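Local structure of chalcone synthase (Neurospora crassa, 3EUQ) at residues Leu98-Ile103 with Leu127-Arg132; Gly2-Gly7 with Ile209-Ile214. The protein acts as a type III polyketide synthase of the chalcone synthase family that makes pentaketides, probably through acyl-transfer chemistry. The protein carries 1 engineered substitution. All blocks are in the same frame, centred on the assembly; numbering follows the deposited sequence.

Contact 1: residues Leu98-Ile103 with Leu127-Arg132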
loop_
_atom_site.group_PDB
_atom_site.type_symbol
_atom_site.label_atom_id
_atom_site.label_comp_id
_atom_site.label_asym_id
_atom_site.label_seq_id
_atom_site.Cartn_x
_atom_site.Cartn_y
_atom_site.Cartn_z
ATOM N N LEU A 98 18.547 -4.709 -17.708
ATOM C CA LEU A 98 19.031 -4.337 -16.387
ATOM C C LEU A 98 19.379 -5.579 -15.582
ATOM O O LEU A 98 18.731 -6.626 -15.714
ATOM C CB LEU A 98 17.997 -3.507 -15.623
ATOM C CG LEU A 98 17.390 -2.271 -16.278
ATOM C CD1 LEU A 98 16.141 -1.909 -15.525
ATOM C CD2 LEU A 98 18.378 -1.072 -16.357
ATOM N N VAL A 99 20.417 -5.445 -14.760
ATOM C CA VAL A 99 20.769 -6.459 -13.769
ATOM C C VAL A 99 20.102 -6.028 -12.448
ATOM O O VAL A 99 19.893 -4.826 -12.236
ATOM C CB VAL A 99 22.309 -6.624 -13.622
ATOM C CG1 VAL A 99 22.917 -7.074 -14.949
ATOM C CG2 VAL A 99 22.975 -5.328 -13.143
ATOM N N PRO A 100 19.734 -6.995 -11.584
ATOM C CA PRO A 100 19.067 -6.668 -10.306
ATOM C C PRO A 100 19.649 -5.504 -9.482
ATOM O O PRO A 100 18.890 -4.788 -8.840
ATOM C CB PRO A 100 19.144 -7.980 -9.542
ATOM C CG PRO A 100 18.990 -9.003 -10.631
ATOM C CD PRO A 100 19.870 -8.458 -11.749
ATOM N N ALA A 101 20.965 -5.303 -9.500
ATOM C CA ALA A 101 21.571 -4.246 -8.684
ATOM C C ALA A 101 21.203 -2.860 -9.202
ATOM O O ALA A 101 21.322 -1.866 -8.483
ATOM C CB ALA A 101 23.080 -4.404 -8.615
ATOM N N GLN A 102 20.734 -2.795 -10.444
ATOM C CA GLN A 102 20.435 -1.512 -11.083
ATOM C C GLN A 102 19.071 -0.962 -10.698
ATOM O O GLN A 102 18.805 0.222 -10.903
ATOM C CB GLN A 102 20.554 -1.626 -12.600
ATOM C CG GLN A 102 21.985 -1.643 -13.080
ATOM C CD GLN A 102 22.084 -1.566 -14.585
ATOM O OE1 GLN A 102 21.850 -2.550 -15.288
ATOM N NE2 GLN A 102 22.451 -0.389 -15.091
ATOM N N ILE A 103 18.227 -1.822 -10.131
ATOM C CA ILE A 103 16.864 -1.452 -9.700
ATOM C C ILE A 103 16.877 -0.663 -8.388
ATOM O O ILE A 103 17.385 -1.139 -7.360
ATOM C CB ILE A 103 15.955 -2.706 -9.555
ATOM C CG1 ILE A 103 15.899 -3.485 -10.867
ATOM C CG2 ILE A 103 14.552 -2.322 -9.087
ATOM C CD1 ILE A 103 15.419 -2.642 -12.075
ATOM N N LEU A 127 14.144 -12.235 -7.330
ATOM C CA LEU A 127 14.855 -11.522 -8.393
ATOM C C LEU A 127 16.287 -11.160 -7.980
ATOM O O LEU A 127 17.140 -10.923 -8.843
ATOM C CB LEU A 127 14.087 -10.257 -8.817
ATOM C CG LEU A 127 12.675 -10.431 -9.416
ATOM C CD1 LEU A 127 11.938 -9.121 -9.406
ATOM C CD2 LEU A 127 12.715 -11.009 -10.825
ATOM N N GLY A 128 16.534 -11.113 -6.669
ATOM C CA GLY A 128 17.882 -10.900 -6.132
ATOM C C GLY A 128 18.187 -9.421 -6.088
ATOM O O GLY A 128 19.310 -8.996 -6.378
ATOM N N LEU A 129 17.180 -8.623 -5.720
ATOM C CA LEU A 129 17.359 -7.175 -5.708
ATOM C C LEU A 129 18.065 -6.704 -4.436
ATOM O O LEU A 129 18.127 -7.428 -3.453
ATOM C CB LEU A 129 16.030 -6.448 -5.936
ATOM C CG LEU A 129 15.228 -6.839 -7.194
ATOM C CD1 LEU A 129 13.990 -6.009 -7.280
ATOM C CD2 LEU A 129 16.000 -6.670 -8.477
ATOM N N SER A 130 18.611 -5.489 -4.493
ATOM C CA SER A 130 19.305 -4.849 -3.388
ATOM C C SER A 130 18.547 -4.931 -2.077
ATOM O O SER A 130 17.332 -4.720 -2.031
ATOM C CB SER A 130 19.563 -3.370 -3.720
ATOM O OG SER A 130 20.126 -2.682 -2.611
ATOM N N ASP A 131 19.294 -5.211 -1.011
ATOM C CA ASP A 131 18.795 -5.147 0.359
ATOM C C ASP A 131 18.444 -3.716 0.753
ATOM O O ASP A 131 17.758 -3.502 1.748
ATOM C CB ASP A 131 19.816 -5.765 1.342
ATOM C CG ASP A 131 21.176 -5.051 1.330
ATOM O OD1 ASP A 131 21.498 -4.322 0.360
ATOM O OD2 ASP A 131 21.950 -5.223 2.301
ATOM N N ARG A 132 18.928 -2.754 -0.037
ATOM C CA ARG A 132 18.628 -1.323 0.133
ATOM C C ARG A 132 17.499 -0.817 -0.797
ATOM O O ARG A 132 17.257 0.400 -0.889
ATOM C CB ARG A 132 19.884 -0.481 -0.102
ATOM C CG ARG A 132 21.077 -0.859 0.754
ATOM C CD ARG A 132 21.648 0.374 1.452
ATOM N NE ARG A 132 20.584 1.161 2.093
ATOM C CZ ARG A 132 20.297 2.429 1.793
ATOM N NH1 ARG A 132 21.021 3.090 0.886
ATOM N NH2 ARG A 132 19.303 3.046 2.420
HETATM O O HOH W 1 17.802 -3.823 -6.729
#
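A single water ties P100, I103 and S130 together. It donates to P100 O at 2.6 Å and to I103 O at 2.8 Å. It accepts from S130 N at 2.9 Å. Both of its protons are therefore used, and it links the 3-10 turn 100-102 to the loop after helix 119-127. P100 O also takes a weak bond from I103 N. The proline ring meets the end of the helix through CB and CG. P100 CG lies 3.2 Å from L127 O, and P100 CB lies 3.3 Å from G128 O. G128 ends the helix in a Schellman motif with positive phi. L129 follows, with CG anti to its carbonyl carbon (chi1 -54°). That torsion carries CD2 to within 3.6 Å of P100 CB. The same methyl sits 4.0 Å from I103 CG1. M93 of helix 70-96 packs on both P100 and I103. S130 OG accepts from R132 N in an ST turn. There D131 bridges to R232, and R132 to E230, of the second subunit. Across the contact, direct touch is apolar or carbonyl against C-H. The polar link between the backbones runs through the water, which satisfies P100 O, I103 O and S130 N.

Contact 2: residues Gly2-Gly7 with Ile209-Ile214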
loop_
_atom_site.group_PDB
_atom_site.type_symbol
_atom_site.label_atom_id
_atom_site.label_comp_id
_atom_site.label_asym_id
_atom_site.label_seq_id
_atom_site.Cartn_x
_atom_site.Cartn_y
_atom_site.Cartn_z
ATOM N N GLY A 2 12.136 13.131 -18.997
ATOM C CA GLY A 2 13.135 12.061 -19.012
ATOM C C GLY A 2 12.627 10.737 -18.464
ATOM O O GLY A 2 13.417 9.916 -17.980
ATOM N N LEU A 3 11.314 10.521 -18.557
ATOM C CA LEU A 3 10.693 9.289 -18.069
ATOM C C LEU A 3 10.365 8.339 -19.186
ATOM O O LEU A 3 9.660 8.694 -20.139
ATOM C CB LEU A 3 9.415 9.589 -17.291
ATOM C CG LEU A 3 9.599 10.465 -16.067
ATOM C CD1 LEU A 3 8.239 10.824 -15.494
ATOM C CD2 LEU A 3 10.484 9.733 -15.064
ATOM N N SER A 4 10.864 7.115 -19.066
ATOM C CA SER A 4 10.631 6.130 -20.111
ATOM C C SER A 4 10.356 4.734 -19.579
ATOM O O SER A 4 10.945 4.308 -18.594
ATOM C CB SER A 4 11.791 6.118 -21.110
ATOM O OG SER A 4 13.009 5.733 -20.489
ATOM N N ILE A 5 9.438 4.040 -20.248
ATOM C CA ILE A 5 9.235 2.618 -20.026
ATOM C C ILE A 5 10.207 1.903 -20.941
ATOM O O ILE A 5 10.089 1.993 -22.163
ATOM C CB ILE A 5 7.776 2.176 -20.302
ATOM C CG1 ILE A 5 6.832 2.790 -19.264
ATOM C CG2 ILE A 5 7.648 0.624 -20.257
ATOM C CD1 ILE A 5 5.355 2.835 -19.701
ATOM N N THR A 6 11.182 1.218 -20.336
ATOM C CA THR A 6 12.264 0.554 -21.080
ATOM C C THR A 6 12.052 -0.952 -21.229
ATOM O O THR A 6 12.700 -1.609 -22.037
ATOM C CB THR A 6 13.648 0.814 -20.435
ATOM O OG1 THR A 6 13.564 0.602 -19.023
ATOM C CG2 THR A 6 14.122 2.258 -20.713
ATOM N N GLY A 7 11.127 -1.500 -20.454
ATOM C CA GLY A 7 10.825 -2.917 -20.575
ATOM C C GLY A 7 9.446 -3.181 -20.053
ATOM O O GLY A 7 8.986 -2.492 -19.140
ATOM N N ILE A 209 9.426 -1.569 -16.435
ATOM C CA ILE A 209 10.508 -0.834 -15.836
ATOM C C ILE A 209 10.335 0.620 -16.237
ATOM O O ILE A 209 10.233 0.940 -17.425
ATOM C CB ILE A 209 11.891 -1.303 -16.339
ATOM C CG1 ILE A 209 12.109 -2.806 -16.079
ATOM C CG2 ILE A 209 12.998 -0.398 -15.733
ATOM C CD1 ILE A 209 12.055 -3.215 -14.601
ATOM N N LEU A 210 10.315 1.502 -15.254
ATOM C CA LEU A 210 10.320 2.918 -15.549
ATOM C C LEU A 210 11.669 3.529 -15.145
ATOM O O LEU A 210 12.114 3.350 -14.008
ATOM C CB LEU A 210 9.163 3.611 -14.843
ATOM C CG LEU A 210 8.946 5.071 -15.251
ATOM C CD1 LEU A 210 8.205 5.162 -16.606
ATOM C CD2 LEU A 210 8.196 5.830 -14.169
ATOM N N SER A 211 12.296 4.240 -16.085
ATOM C CA SER A 211 13.610 4.866 -15.887
ATOM C C SER A 211 13.481 6.387 -15.864
ATOM O O SER A 211 12.605 6.950 -16.534
ATOM C CB SER A 211 14.572 4.436 -17.010
ATOM O OG SER A 211 15.701 5.302 -17.097
ATOM N N ASN A 212 14.347 7.052 -15.101
ATOM C CA ASN A 212 14.406 8.518 -15.126
ATOM C C ASN A 212 15.481 9.039 -16.085
ATOM O O ASN A 212 15.754 10.244 -16.129
ATOM C CB ASN A 212 14.579 9.112 -13.716
ATOM C CG ASN A 212 16.001 8.960 -13.169
ATOM O OD1 ASN A 212 16.813 8.208 -13.704
ATOM N ND2 ASN A 212 16.294 9.677 -12.099
ATOM N N GLY A 213 16.094 8.122 -16.831
ATOM C CA GLY A 213 17.051 8.489 -17.878
ATOM C C GLY A 213 18.437 8.951 -17.433
ATOM O O GLY A 213 19.355 9.038 -18.258
ATOM N N ILE A 214 18.598 9.265 -16.146
ATOM C CA ILE A 214 19.920 9.627 -15.624
ATOM C C ILE A 214 20.811 8.386 -15.585
ATOM O O ILE A 214 20.404 7.345 -15.072
ATOM C CB ILE A 214 19.845 10.294 -14.232
ATOM C CG1 ILE A 214 18.972 11.551 -14.303
ATOM C CG2 ILE A 214 21.262 10.617 -13.708
ATOM C CD1 ILE A 214 18.777 12.270 -13.013
#
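S4 and S211 form an antiparallel hydrogen-bonded pair. S211 N donates to S4 O at 2.9 Å, almost straight (172°). S4 N returns a bond to S211 O at 3.1 Å. T6 N donates to I209 O at 3.1 Å. I209 N donates to G7 O at 2.9 Å. The T6 N and G7 O bonds both go to I209, and T6 has a near-helical psi of -14°, which is consistent with a beta bulge at T6-G7. Between these bonds, I5 and L210 are a non-hydrogen-bonded pair. CA-H groups of I5 and L210 approach I209 O and S4 O. The two strands are neighbours inside the mixed sheet of the thiolase-like fold. Strand 4-11 pairs with strand 224-233 along its other edge. Where strand 204-211 ends, S211 OG accepts from G213 N in an ST turn and N212 OD1 accepts from I214 N in an Asx turn. N212 OD1 also accepts from A167 N, and ND2 donates to K165 O. L210 CG is anti to the backbone N (chi1 -171°), which directs CD1 toward strand 4-11, where it meets I5 CG1 at 3.8 Å. L3 and L210 pack on C157 of helix 145-162. L3 CD2 also lies 3.8 Å from S211 O. I209 lies on the face of S4 and S211, and its CG2 is 3.5 Å from T6 OG1, the two side chains crossing at an angle. A92, M93 and A96 of helix 70-96 cover I209, and A96 also touches T6.

In the fold
From the N terminus, the chain enters strand 4-11 almost at once. It pairs with strand 204-211, some 200 residues later. Contact 2 therefore closes a very long loop, which holds much of the N-terminal family region. Contact 1 is nested within it. It closes a short loop of 23 residues between the turn after helix 70-96 and the end of helix 119-127. Contact 2 lies inside the sheet, whereas contact 1 joins two loops that lead into strands 105-109 and 134-138. Their centres are about 16 Å apart. They meet where L98 CD1 packs on I209 CG2 at 3.5 Å. Helix 70-96 touches both contacts, with M93 common to them.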